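Local coordinates for protein AxyAgu115A (Amphibacillus xylanus NBRC 15112, PDB 6NPS) that probably removes glucuronic acid side groups from xylan as an alpha-glucuronidase of glycoside hydrolase family 115, at residues S795-H800 with K825-I830; N815-L820 with I830-T835; F864-S869 with P937-E942; I892-D897 with R915-K920. The protein carries 3 engineered substitutions. All blocks are in the same frame, centred on the assembly; numbering follows the deposited sequence.

Interaction 1. Residues S795-H800 with K825-I830; sequences SIEAEH and KTLSAI
The carboxylate of E799 is met by S828: S828 OG donates to E799 OE1 at 2.7 Å, arriving on the anti side of that oxygen and 19° out of the carboxylate plane. With chi1 at 67°, S828 OG sits between its own backbone N and carbonyl carbon, from where it also accepts from a water that takes the N-H of E799. The second flat group is the carboxylate of E797, whose chain bends at chi2 (-92°) and crosses L827 at an angle, bringing E797 CD to 3.8 Å from L827 CB. E797 OE1 lies 3.1 Å from T826 OG1, and another water stands 2.6 Å from E797 OE1 while accepting from S828 N. L827 CD2 also packs against E799 OE1 and, at 3.8 Å, against CE1 of H800, a ring anchored through ND1 to E962. An alanine in place of E799 removes the acceptor of S828 OG, and is likely to leave that hydroxyl to the water alone and L827 CD2 less covered. Deeper in, A798 CB packs on I830 CG1 at 4.1 Å. The type I turn from E797 to H800 ends strand 794-797, which pairs with strand 940-948 as strand 828-833 does; backbone hydrogen bonds join I796 to I944 and I830 to L941 of that common neighbour, and both isoleucines touch Y850 of strand 847-854.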
loop_
_atom_site.group_PDB
_atom_site.type_symbol
_atom_site.label_atom_id
_atom_site.label_comp_id
_atom_site.label_asym_id
_atom_site.label_seq_id
_atom_site.Cartn_x
_atom_site.Cartn_y
_atom_site.Cartn_z
ATOM N N SER A 795 4.750 25.618 -16.252
ATOM C CA SER A 795 3.407 25.504 -15.712
ATOM C C SER A 795 2.869 26.924 -15.609
ATOM O O SER A 795 3.497 27.785 -14.975
ATOM C CB SER A 795 3.404 24.795 -14.359
ATOM O OG SER A 795 2.137 24.915 -13.724
ATOM N N ILE A 796 1.707 27.151 -16.227
ATOM C CA ILE A 796 1.150 28.474 -16.494
ATOM C C ILE A 796 -0.262 28.505 -15.936
ATOM O O ILE A 796 -1.093 27.693 -16.343
ATOM C CB ILE A 796 1.101 28.766 -18.003
ATOM C CG1 ILE A 796 2.505 28.768 -18.609
ATOM C CG2 ILE A 796 0.388 30.088 -18.261
ATOM C CD1 ILE A 796 2.502 28.754 -20.121
ATOM N N GLU A 797 -0.551 29.424 -15.016
ATOM C CA GLU A 797 -1.964 29.646 -14.728
ATOM C C GLU A 797 -2.574 30.374 -15.922
ATOM O O GLU A 797 -1.961 31.279 -16.502
ATOM C CB GLU A 797 -2.178 30.415 -13.428
ATOM C CG GLU A 797 -1.364 29.882 -12.257
ATOM C CD GLU A 797 -2.064 28.825 -11.385
ATOM O OE1 GLU A 797 -3.002 28.122 -11.833
ATOM O OE2 GLU A 797 -1.646 28.701 -10.213
ATOM N N ALA A 798 -3.759 29.918 -16.333
ATOM C CA ALA A 798 -4.316 30.325 -17.613
ATOM C C ALA A 798 -4.537 31.833 -17.679
ATOM O O ALA A 798 -4.536 32.418 -18.766
ATOM C CB ALA A 798 -5.634 29.545 -17.855
ATOM N N GLU A 799 -4.742 32.474 -16.535
ATOM C CA GLU A 799 -4.918 33.920 -16.510
ATOM C C GLU A 799 -3.649 34.690 -16.905
ATOM O O GLU A 799 -3.747 35.863 -17.286
ATOM C CB GLU A 799 -5.413 34.303 -15.115
ATOM C CG GLU A 799 -4.903 35.567 -14.551
ATOM C CD GLU A 799 -5.192 35.723 -13.069
ATOM O OE1 GLU A 799 -6.169 35.127 -12.560
ATOM O OE2 GLU A 799 -4.448 36.498 -12.425
ATOM N N HIS A 800 -2.481 34.047 -16.907
ATOM C CA HIS A 800 -1.218 34.749 -17.225
ATOM C C HIS A 800 -0.837 34.678 -18.707
ATOM O O HIS A 800 0.322 34.456 -19.078
ATOM C CB HIS A 800 -0.101 34.216 -16.331
ATOM C CG HIS A 800 -0.312 34.560 -14.896
ATOM N ND1 HIS A 800 -0.033 33.697 -13.861
ATOM C CD2 HIS A 800 -0.835 35.673 -14.326
ATOM C CE1 HIS A 800 -0.368 34.260 -12.714
ATOM N NE2 HIS A 800 -0.857 35.460 -12.969
ATOM N N LYS A 825 -9.763 24.810 -9.404
ATOM C CA LYS A 825 -9.008 24.183 -8.329
ATOM C C LYS A 825 -7.912 25.087 -7.814
ATOM O O LYS A 825 -7.540 24.992 -6.633
ATOM C CB LYS A 825 -8.411 22.856 -8.795
ATOM C CG LYS A 825 -9.505 21.802 -9.036
ATOM C CD LYS A 825 -8.907 20.469 -9.462
ATOM C CE LYS A 825 -8.358 19.649 -8.292
ATOM N NZ LYS A 825 -7.936 18.254 -8.773
ATOM N N THR A 826 -7.386 25.960 -8.671
ATOM C CA THR A 826 -6.264 26.805 -8.268
ATOM C C THR A 826 -6.612 28.284 -8.491
ATOM O O THR A 826 -7.647 28.751 -7.998
ATOM C CB THR A 826 -4.966 26.347 -8.978
ATOM O OG1 THR A 826 -5.096 26.424 -10.406
ATOM C CG2 THR A 826 -4.624 24.860 -8.601
ATOM N N LEU A 827 -5.795 29.033 -9.228
ATOM C CA LEU A 827 -5.936 30.490 -9.214
ATOM C C LEU A 827 -7.272 30.926 -9.819
ATOM O O LEU A 827 -8.057 31.632 -9.189
ATOM C CB LEU A 827 -4.750 31.129 -9.946
ATOM C CG LEU A 827 -4.676 32.666 -9.960
ATOM C CD1 LEU A 827 -4.663 33.272 -8.530
ATOM C CD2 LEU A 827 -3.473 33.124 -10.787
ATOM N N SER A 828 -7.559 30.500 -11.027
ATOM C CA SER A 828 -8.721 31.035 -11.741
ATOM C C SER A 828 -8.837 30.260 -13.041
ATOM O O SER A 828 -8.145 29.255 -13.250
ATOM C CB SER A 828 -8.595 32.549 -11.986
ATOM O OG SER A 828 -7.537 32.823 -12.898
ATOM N N ALA A 829 -9.695 30.740 -13.932
ATOM C CA ALA A 829 -9.883 30.049 -15.190
ATOM C C ALA A 829 -10.223 31.102 -16.220
ATOM O O ALA A 829 -10.624 32.211 -15.876
ATOM C CB ALA A 829 -11.024 28.995 -15.116
ATOM N N ILE A 830 -10.088 30.743 -17.483
ATOM C CA ILE A 830 -10.507 31.647 -18.549
ATOM C C ILE A 830 -11.577 30.928 -19.351
ATOM O O ILE A 830 -11.558 29.701 -19.472
ATOM C CB ILE A 830 -9.339 32.102 -19.452
ATOM C CG1 ILE A 830 -8.704 30.905 -20.181
ATOM C CG2 ILE A 830 -8.274 32.880 -18.651
ATOM C CD1 ILE A 830 -7.693 31.343 -21.232
HETATM O O HOH W 1 -5.382 28.793 -12.571
HETATM O O HOH W 2 -5.628 31.422 -14.007
#

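Interaction 2. Residues N815-L820 with I830-T835; sequences NRFEVL and IKAFPT
R816 and F833 form a hydrogen-bonded antiparallel pair in the beta hairpin of strands 814-821 and 828-833, each N-H reaching the other's carbonyl: R816 N to F833 O at 2.9 Å and F833 N to R816 O at 2.8 Å. E818 and K831 repeat this two residues on, while F817 with A832 and V819 with I830 make the non-hydrogen-bonded pairs between. The short strand axes run 144° apart, so the hairpin is clearly twisted. On the face carrying F817, A832 and I830, the phenyl of F817 has A832 CB over it, and its CD1 touches I830 CD1 at 3.8 Å; V848 and A934 of neighbouring strands touch this side. On the opposite face E818 and L820 contact F833. E818 CG presses on F833 CD2 at 3.5 Å, its carboxylate turned 82° from the ring, and L820 CD2 reaches F833 CZ. K831 runs fully extended past L820 to a salt bridge with E433 of helix 428-440. R816 bends at chi2 (-74°), bringing one face of its guanidinium against F833 CB, 3.7 Å from R816 CZ. Side-on, the same group gives R816 NE and NH2 to one oxygen, E818 OE2, at 2.8 and 3.2 Å, a salt bridge in which E818 OE2 lies in the guanidinium plane.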
loop_
_atom_site.group_PDB
_atom_site.type_symbol
_atom_site.label_atom_id
_atom_site.label_comp_id
_atom_site.label_asym_id
_atom_site.label_seq_id
_atom_site.Cartn_x
_atom_site.Cartn_y
_atom_site.Cartn_z
ATOM N N ASN A 815 -16.563 39.294 -28.619
ATOM C CA ASN A 815 -16.303 37.914 -28.221
ATOM C C ASN A 815 -14.880 37.849 -27.685
ATOM O O ASN A 815 -13.925 38.168 -28.401
ATOM C CB ASN A 815 -16.496 36.934 -29.381
ATOM C CG ASN A 815 -17.757 37.221 -30.192
ATOM O OD1 ASN A 815 -18.874 37.176 -29.680
ATOM N ND2 ASN A 815 -17.568 37.551 -31.467
ATOM N N ARG A 816 -14.732 37.407 -26.444
ATOM C CA ARG A 816 -13.440 37.533 -25.788
ATOM C C ARG A 816 -13.318 36.494 -24.693
ATOM O O ARG A 816 -14.318 36.075 -24.108
ATOM C CB ARG A 816 -13.271 38.935 -25.186
ATOM C CG ARG A 816 -14.150 39.186 -23.953
ATOM C CD ARG A 816 -15.658 39.388 -24.314
ATOM N NE ARG A 816 -16.455 39.606 -23.107
ATOM C CZ ARG A 816 -17.780 39.615 -23.059
ATOM N NH1 ARG A 816 -18.493 39.392 -24.151
ATOM N NH2 ARG A 816 -18.393 39.824 -21.895
ATOM N N PHE A 817 -12.081 36.101 -24.400
ATOM C CA PHE A 817 -11.828 35.385 -23.161
ATOM C C PHE A 817 -11.942 36.308 -21.957
ATOM O O PHE A 817 -11.472 37.439 -21.970
ATOM C CB PHE A 817 -10.448 34.731 -23.186
ATOM C CG PHE A 817 -10.425 33.419 -23.918
ATOM C CD1 PHE A 817 -10.792 32.266 -23.290
ATOM C CD2 PHE A 817 -10.042 33.379 -25.271
ATOM C CE1 PHE A 817 -10.808 31.035 -23.973
ATOM C CE2 PHE A 817 -10.015 32.201 -25.939
ATOM C CZ PHE A 817 -10.402 31.009 -25.295
ATOM N N GLU A 818 -12.586 35.820 -20.916
ATOM C CA GLU A 818 -12.695 36.529 -19.653
ATOM C C GLU A 818 -12.035 35.713 -18.550
ATOM O O GLU A 818 -12.132 34.473 -18.550
ATOM C CB GLU A 818 -14.166 36.760 -19.281
ATOM C CG GLU A 818 -14.922 37.669 -20.221
ATOM C CD GLU A 818 -14.833 39.130 -19.813
ATOM O OE1 GLU A 818 -14.082 39.442 -18.860
ATOM O OE2 GLU A 818 -15.504 39.967 -20.455
ATOM N N VAL A 819 -11.440 36.389 -17.568
ATOM C CA VAL A 819 -10.901 35.699 -16.396
ATOM C C VAL A 819 -12.015 35.593 -15.371
ATOM O O VAL A 819 -12.607 36.611 -14.991
ATOM C CB VAL A 819 -9.695 36.437 -15.793
ATOM C CG1 VAL A 819 -9.164 35.681 -14.519
ATOM C CG2 VAL A 819 -8.567 36.633 -16.848
ATOM N N LEU A 820 -12.302 34.362 -14.935
ATOM C CA LEU A 820 -13.235 34.087 -13.850
ATOM C C LEU A 820 -12.414 34.011 -12.566
ATOM O O LEU A 820 -11.737 33.013 -12.321
ATOM C CB LEU A 820 -13.992 32.787 -14.112
ATOM C CG LEU A 820 -14.886 32.778 -15.365
ATOM C CD1 LEU A 820 -15.527 31.378 -15.637
ATOM C CD2 LEU A 820 -15.976 33.780 -15.168
ATOM N N ILE A 830 -10.088 30.743 -17.483
ATOM C CA ILE A 830 -10.507 31.647 -18.549
ATOM C C ILE A 830 -11.577 30.928 -19.351
ATOM O O ILE A 830 -11.558 29.701 -19.472
ATOM C CB ILE A 830 -9.339 32.102 -19.452
ATOM C CG1 ILE A 830 -8.704 30.905 -20.181
ATOM C CG2 ILE A 830 -8.274 32.880 -18.651
ATOM C CD1 ILE A 830 -7.693 31.343 -21.232
ATOM N N LYS A 831 -12.530 31.693 -19.864
ATOM C CA LYS A 831 -13.659 31.144 -20.600
ATOM C C LYS A 831 -14.098 32.188 -21.619
ATOM O O LYS A 831 -14.055 33.382 -21.335
ATOM C CB LYS A 831 -14.801 30.762 -19.639
ATOM C CG LYS A 831 -16.000 30.165 -20.352
ATOM C CD LYS A 831 -17.147 29.873 -19.387
ATOM C CE LYS A 831 -18.319 29.286 -20.136
ATOM N NZ LYS A 831 -19.477 28.970 -19.254
ATOM N N ALA A 832 -14.506 31.744 -22.800
ATOM C CA ALA A 832 -14.940 32.686 -23.823
ATOM C C ALA A 832 -16.371 33.151 -23.581
ATOM O O ALA A 832 -17.242 32.357 -23.234
ATOM C CB ALA A 832 -14.836 32.069 -25.218
ATOM N N PHE A 833 -16.614 34.449 -23.778
ATOM C CA PHE A 833 -17.971 35.007 -23.731
ATOM C C PHE A 833 -18.240 35.769 -25.022
ATOM O O PHE A 833 -17.351 36.486 -25.506
ATOM C CB PHE A 833 -18.159 35.972 -22.541
ATOM C CG PHE A 833 -18.198 35.290 -21.217
ATOM C CD1 PHE A 833 -19.413 35.044 -20.570
ATOM C CD2 PHE A 833 -17.019 34.883 -20.601
ATOM C CE1 PHE A 833 -19.441 34.383 -19.338
ATOM C CE2 PHE A 833 -17.044 34.237 -19.381
ATOM C CZ PHE A 833 -18.245 33.984 -18.746
ATOM N N PRO A 834 -19.465 35.705 -25.573
ATOM C CA PRO A 834 -20.663 34.981 -25.099
ATOM C C PRO A 834 -20.471 33.451 -25.082
ATOM O O PRO A 834 -19.684 32.930 -25.866
ATOM C CB PRO A 834 -21.754 35.376 -26.133
ATOM C CG PRO A 834 -21.282 36.645 -26.704
ATOM C CD PRO A 834 -19.768 36.554 -26.745
ATOM N N THR A 835 -21.189 32.752 -24.203
ATOM C CA THR A 835 -20.942 31.332 -23.939
ATOM C C THR A 835 -21.664 30.378 -24.883
ATOM O O THR A 835 -21.355 29.189 -24.851
ATOM C CB THR A 835 -21.386 30.934 -22.528
ATOM O OG1 THR A 835 -22.812 31.087 -22.419
ATOM C CG2 THR A 835 -20.725 31.765 -21.501
#

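Interaction 3. Residues F864-S869 with P937-E942; sequences FYLQPS and PGFALE
Two backbone hydrogen bonds tie Y865 and Q867 to the facing strand: E942 N donates to Y865 O at 2.9 Å, and Q867 N to A940 O at 3.0 Å. They flank L866 and L941, an antiparallel non-hydrogen-bonded pair. Where the chains diverge, one water takes over the pairing, giving its protons to Q867 O at 2.8 Å and G938 O at 2.6 Å while accepting from A940 N at 2.9 Å. Q867 O is used twice, because S869 N also bonds to it across the inverse gamma turn centred on P868. The side chains of Q867 and E942 lie with amide and carboxylate nearly coplanar, yet each is anchored elsewhere, Q867 OE1 to K430 and E942 OE1 to the backbone N of K825. S869 CB rests against G938 O; at phi 87° a CB on G938 would probably jam against the carbonyl O of P937. Among the apolar side chains, L866 CD2 touches both F939 CE1 (3.4 Å) and L941 CD1 (3.5 Å). F939 swings its ring there because CG is anti to the backbone N (chi1 179°), and F864 CD2 meets the edge of that ring. L941 CD1 also reaches F864 CB at 3.7 Å, and I932 of strand 926-934 packs on F864, F939 and L941. Paired backbones whose apolar side chains meet another strand suit a beta-sandwich, consistent with a galactose-binding-domain-like C-terminal domain.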
loop_
_atom_site.group_PDB
_atom_site.type_symbol
_atom_site.label_atom_id
_atom_site.label_comp_id
_atom_site.label_asym_id
_atom_site.label_seq_id
_atom_site.Cartn_x
_atom_site.Cartn_y
_atom_site.Cartn_z
ATOM N N PHE A 864 -3.534 20.519 -20.906
ATOM C CA PHE A 864 -4.501 21.465 -20.378
ATOM C C PHE A 864 -5.129 20.879 -19.128
ATOM O O PHE A 864 -5.481 19.695 -19.091
ATOM C CB PHE A 864 -5.611 21.751 -21.389
ATOM C CG PHE A 864 -5.180 22.504 -22.580
ATOM C CD1 PHE A 864 -3.980 23.198 -22.602
ATOM C CD2 PHE A 864 -6.008 22.556 -23.702
ATOM C CE1 PHE A 864 -3.593 23.900 -23.732
ATOM C CE2 PHE A 864 -5.633 23.272 -24.833
ATOM C CZ PHE A 864 -4.423 23.935 -24.850
ATOM N N TYR A 865 -5.334 21.724 -18.141
ATOM C CA TYR A 865 -6.191 21.410 -17.006
ATOM C C TYR A 865 -7.497 22.177 -17.216
ATOM O O TYR A 865 -7.486 23.407 -17.280
ATOM C CB TYR A 865 -5.528 21.825 -15.693
ATOM C CG TYR A 865 -4.382 20.917 -15.258
ATOM C CD1 TYR A 865 -3.219 20.808 -16.019
ATOM C CD2 TYR A 865 -4.466 20.185 -14.072
ATOM C CE1 TYR A 865 -2.146 19.986 -15.603
ATOM C CE2 TYR A 865 -3.428 19.371 -13.655
ATOM C CZ TYR A 865 -2.265 19.281 -14.419
ATOM O OH TYR A 865 -1.241 18.457 -14.010
ATOM N N LEU A 866 -8.610 21.454 -17.329
ATOM C CA LEU A 866 -9.900 22.048 -17.679
ATOM C C LEU A 866 -10.959 21.727 -16.640
ATOM O O LEU A 866 -10.977 20.635 -16.063
ATOM C CB LEU A 866 -10.414 21.541 -19.038
ATOM C CG LEU A 866 -9.469 21.653 -20.215
ATOM C CD1 LEU A 866 -9.983 20.818 -21.369
ATOM C CD2 LEU A 866 -9.335 23.135 -20.620
ATOM N N GLN A 867 -11.884 22.655 -16.450
ATOM C CA GLN A 867 -13.085 22.306 -15.716
ATOM C C GLN A 867 -13.776 21.139 -16.421
ATOM O O GLN A 867 -13.819 21.111 -17.660
ATOM C CB GLN A 867 -14.024 23.508 -15.614
ATOM C CG GLN A 867 -14.773 23.529 -14.306
ATOM C CD GLN A 867 -16.079 22.762 -14.366
ATOM O OE1 GLN A 867 -16.503 22.171 -13.375
ATOM N NE2 GLN A 867 -16.732 22.785 -15.529
ATOM N N PRO A 868 -14.315 20.146 -15.669
ATOM C CA PRO A 868 -14.934 18.961 -16.334
ATOM C C PRO A 868 -16.358 19.222 -16.820
ATOM O O PRO A 868 -17.356 18.712 -16.306
ATOM C CB PRO A 868 -14.887 17.893 -15.231
ATOM C CG PRO A 868 -15.009 18.651 -13.963
ATOM C CD PRO A 868 -14.236 19.975 -14.204
ATOM N N SER A 869 -16.463 20.042 -17.846
ATOM C CA SER A 869 -17.725 20.335 -18.504
ATOM C C SER A 869 -18.121 19.217 -19.461
ATOM O O SER A 869 -17.279 18.487 -19.995
ATOM C CB SER A 869 -17.608 21.649 -19.273
ATOM O OG SER A 869 -17.817 22.713 -18.377
ATOM N N PRO A 937 -18.506 25.698 -26.963
ATOM C CA PRO A 937 -18.859 26.148 -25.604
ATOM C C PRO A 937 -18.448 25.122 -24.538
ATOM O O PRO A 937 -18.245 23.942 -24.821
ATOM C CB PRO A 937 -20.384 26.272 -25.660
ATOM C CG PRO A 937 -20.743 26.317 -27.154
ATOM C CD PRO A 937 -19.681 25.507 -27.838
ATOM N N GLY A 938 -18.389 25.575 -23.286
ATOM C CA GLY A 938 -17.995 24.718 -22.186
ATOM C C GLY A 938 -16.498 24.626 -21.905
ATOM O O GLY A 938 -16.096 23.916 -20.969
ATOM N N PHE A 939 -15.666 25.339 -22.655
ATOM C CA PHE A 939 -14.210 25.269 -22.515
ATOM C C PHE A 939 -13.769 26.277 -21.461
ATOM O O PHE A 939 -13.827 27.488 -21.691
ATOM C CB PHE A 939 -13.556 25.522 -23.874
ATOM C CG PHE A 939 -12.042 25.509 -23.849
ATOM C CD1 PHE A 939 -11.340 24.314 -23.833
ATOM C CD2 PHE A 939 -11.326 26.698 -23.858
ATOM C CE1 PHE A 939 -9.928 24.307 -23.806
ATOM C CE2 PHE A 939 -9.919 26.706 -23.836
ATOM C CZ PHE A 939 -9.223 25.509 -23.823
ATOM N N ALA A 940 -13.364 25.787 -20.283
ATOM C CA ALA A 940 -12.898 26.645 -19.199
ATOM C C ALA A 940 -11.520 26.145 -18.767
ATOM O O ALA A 940 -11.389 25.024 -18.251
ATOM C CB ALA A 940 -13.873 26.660 -18.031
ATOM N N LEU A 941 -10.497 26.965 -18.999
ATOM C CA LEU A 941 -9.117 26.519 -18.915
ATOM C C LEU A 941 -8.493 27.102 -17.659
ATOM O O LEU A 941 -8.512 28.328 -17.466
ATOM C CB LEU A 941 -8.342 26.963 -20.156
ATOM C CG LEU A 941 -6.845 26.680 -20.192
ATOM C CD1 LEU A 941 -6.499 25.183 -20.310
ATOM C CD2 LEU A 941 -6.279 27.412 -21.410
ATOM N N GLU A 942 -7.911 26.237 -16.832
ATOM C CA GLU A 942 -7.339 26.631 -15.549
ATOM C C GLU A 942 -5.820 26.698 -15.568
ATOM O O GLU A 942 -5.257 27.609 -14.963
ATOM C CB GLU A 942 -7.779 25.665 -14.433
ATOM C CG GLU A 942 -9.314 25.737 -14.214
ATOM C CD GLU A 942 -9.902 24.723 -13.204
ATOM O OE1 GLU A 942 -9.232 24.362 -12.200
ATOM O OE2 GLU A 942 -11.075 24.313 -13.419
HETATM O O HOH W 3 -13.945 22.967 -19.785
#

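Interaction 4. Residues I892-D897 with R915-K920; sequences INVLPD and RTTKTK
L895 and R915 meet obliquely, the leucine methyl CD2 lying over the centre of the guanidinium, 3.4 Å from R915 CZ. The arginine runs straight out from its backbone N (chi1 179°) and bends at chi3, which turns the flat group to receive this methyl on one face. Farther along, T917 faces V894: T917 CG2 comes to 4.1 Å from V894 CB, and T917 CB to 3.7 Å from V894 O. At the far end, I892 CG2 lies 4.3 Å from T919 OG1. The loop is shaped by an Asx turn, in which L895 N gives its proton to N893 OD1 at 3.0 Å, from above the carbonyl plane. No direct hydrogen bond joins the two segments; one water donates to T916 O at 2.8 Å and weakly to V894 O, and another donates to N893 O and L895 O and weakly accepts from T917 OG1. A methionine in place of R915 lacks NH2, and is likely to leave S869 O without that donor and L895 CD2 without a flat group to lie on. Across the segments the contact is thus largely apolar; R915 NE is buried without a partner, which probably costs some energy.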
loop_
_atom_site.group_PDB
_atom_site.type_symbol
_atom_site.label_atom_id
_atom_site.label_comp_id
_atom_site.label_asym_id
_atom_site.label_seq_id
_atom_site.Cartn_x
_atom_site.Cartn_y
_atom_site.Cartn_z
ATOM N N ILE A 892 -8.541 20.682 -31.841
ATOM C CA ILE A 892 -8.307 19.449 -31.099
ATOM C C ILE A 892 -9.530 19.159 -30.250
ATOM O O ILE A 892 -10.168 20.078 -29.728
ATOM C CB ILE A 892 -7.040 19.505 -30.204
ATOM C CG1 ILE A 892 -7.138 20.625 -29.174
ATOM C CG2 ILE A 892 -5.743 19.646 -31.024
ATOM C CD1 ILE A 892 -6.358 20.341 -27.908
ATOM N N ASN A 893 -9.857 17.874 -30.126
ATOM C CA ASN A 893 -10.902 17.401 -29.230
ATOM C C ASN A 893 -10.319 17.298 -27.835
ATOM O O ASN A 893 -9.345 16.569 -27.632
ATOM C CB ASN A 893 -11.422 16.041 -29.708
ATOM C CG ASN A 893 -12.594 15.500 -28.868
ATOM O OD1 ASN A 893 -13.068 16.129 -27.916
ATOM N ND2 ASN A 893 -13.089 14.321 -29.258
ATOM N N VAL A 894 -10.926 17.987 -26.864
ATOM C CA VAL A 894 -10.358 18.018 -25.518
ATOM C C VAL A 894 -10.972 16.940 -24.629
ATOM O O VAL A 894 -10.694 16.893 -23.427
ATOM C CB VAL A 894 -10.523 19.403 -24.851
ATOM C CG1 VAL A 894 -9.843 20.485 -25.690
ATOM C CG2 VAL A 894 -11.992 19.729 -24.612
ATOM N N LEU A 895 -11.786 16.065 -25.200
ATOM C CA LEU A 895 -12.421 14.956 -24.474
ATOM C C LEU A 895 -11.763 13.605 -24.786
ATOM O O LEU A 895 -11.195 13.422 -25.862
ATOM C CB LEU A 895 -13.909 14.851 -24.834
ATOM C CG LEU A 895 -14.755 16.055 -24.426
ATOM C CD1 LEU A 895 -16.191 15.810 -24.804
ATOM C CD2 LEU A 895 -14.639 16.284 -22.959
ATOM N N PRO A 896 -11.861 12.628 -23.872
ATOM C CA PRO A 896 -11.436 11.254 -24.189
ATOM C C PRO A 896 -12.283 10.595 -25.259
ATOM O O PRO A 896 -13.482 10.873 -25.413
ATOM C CB PRO A 896 -11.614 10.506 -22.861
ATOM C CG PRO A 896 -11.650 11.530 -21.830
ATOM C CD PRO A 896 -12.238 12.771 -22.454
ATOM N N ASP A 897 -11.649 9.665 -25.972
ATOM C CA ASP A 897 -12.377 8.757 -26.847
ATOM C C ASP A 897 -13.544 8.122 -26.098
ATOM O O ASP A 897 -13.387 7.650 -24.965
ATOM C CB ASP A 897 -11.448 7.650 -27.363
ATOM C CG ASP A 897 -10.226 8.190 -28.083
ATOM O OD1 ASP A 897 -9.098 7.786 -27.715
ATOM O OD2 ASP A 897 -10.390 8.999 -29.023
ATOM N N ARG A 915 -10.504 17.991 -15.599
ATOM C CA ARG A 915 -10.170 17.157 -16.733
ATOM C C ARG A 915 -8.800 17.581 -17.237
ATOM O O ARG A 915 -8.519 18.780 -17.348
ATOM C CB ARG A 915 -11.213 17.315 -17.834
ATOM C CG ARG A 915 -10.878 16.489 -19.042
ATOM C CD ARG A 915 -12.135 16.080 -19.784
ATOM N NE ARG A 915 -12.864 17.256 -20.204
ATOM C CZ ARG A 915 -14.114 17.543 -19.864
ATOM N NH1 ARG A 915 -14.819 16.718 -19.092
ATOM N NH2 ARG A 915 -14.649 18.669 -20.330
ATOM N N THR A 916 -7.951 16.620 -17.555
ATOM C CA THR A 916 -6.705 16.937 -18.235
ATOM C C THR A 916 -6.719 16.312 -19.626
ATOM O O THR A 916 -7.319 15.258 -19.840
ATOM C CB THR A 916 -5.469 16.465 -17.441
ATOM O OG1 THR A 916 -5.501 15.042 -17.293
ATOM C CG2 THR A 916 -5.433 17.098 -16.077
ATOM N N THR A 917 -6.121 17.006 -20.578
ATOM C CA THR A 917 -5.973 16.519 -21.940
ATOM C C THR A 917 -4.569 16.893 -22.408
ATOM O O THR A 917 -4.015 17.913 -21.978
ATOM C CB THR A 917 -7.077 17.110 -22.851
ATOM O OG1 THR A 917 -6.893 16.695 -24.216
ATOM C CG2 THR A 917 -7.044 18.627 -22.790
ATOM N N LYS A 918 -3.980 16.051 -23.261
ATOM C CA LYS A 918 -2.607 16.221 -23.733
ATOM C C LYS A 918 -2.548 16.138 -25.252
ATOM O O LYS A 918 -3.238 15.318 -25.868
ATOM C CB LYS A 918 -1.647 15.153 -23.169
ATOM C CG LYS A 918 -1.348 15.304 -21.717
ATOM C CD LYS A 918 -0.367 14.247 -21.235
ATOM C CE LYS A 918 -0.497 14.036 -19.726
ATOM N NZ LYS A 918 0.347 12.915 -19.229
ATOM N N THR A 919 -1.692 16.970 -25.840
ATOM C CA THR A 919 -1.441 17.006 -27.271
ATOM C C THR A 919 0.049 17.275 -27.471
ATOM O O THR A 919 0.683 17.911 -26.635
ATOM C CB THR A 919 -2.321 18.087 -27.955
ATOM O OG1 THR A 919 -2.172 18.019 -29.372
ATOM C CG2 THR A 919 -1.934 19.472 -27.491
ATOM N N LYS A 920 0.618 16.762 -28.556
ATOM C CA LYS A 920 2.020 17.028 -28.850
ATOM C C LYS A 920 2.147 18.245 -29.765
ATOM O O LYS A 920 1.343 18.437 -30.677
ATOM C CB LYS A 920 2.691 15.807 -29.489
ATOM C CG LYS A 920 2.807 14.599 -28.560
ATOM C CD LYS A 920 3.712 13.532 -29.176
ATOM C CE LYS A 920 3.301 12.111 -28.779
ATOM N NZ LYS A 920 3.438 11.850 -27.313
HETATM O O HOH W 4 -8.252 14.315 -26.173
HETATM O O HOH W 5 -9.350 14.427 -21.554
#

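All four contacts lie in the C-terminal domain; interactions 2 and 3 pair neighbouring strands directly. Along the chain interactions 1 and 2 interlock, sharing I830 and strand 828-833, with centres about 13 Å apart; interaction 3 follows, and interaction 4 is nested inside the loop that it closes. Interaction 3 is the hub, its centre 11 to 12 Å from those of the others. Interactions 2 and 4, about 20 Å between centres, do not touch. Residues far apart in sequence are thus brought together in one beta-rich domain, where strand 940-948 joins strands 794-797, 828-833 and 858-866, and through the last of these strand 915-923 of interaction 4.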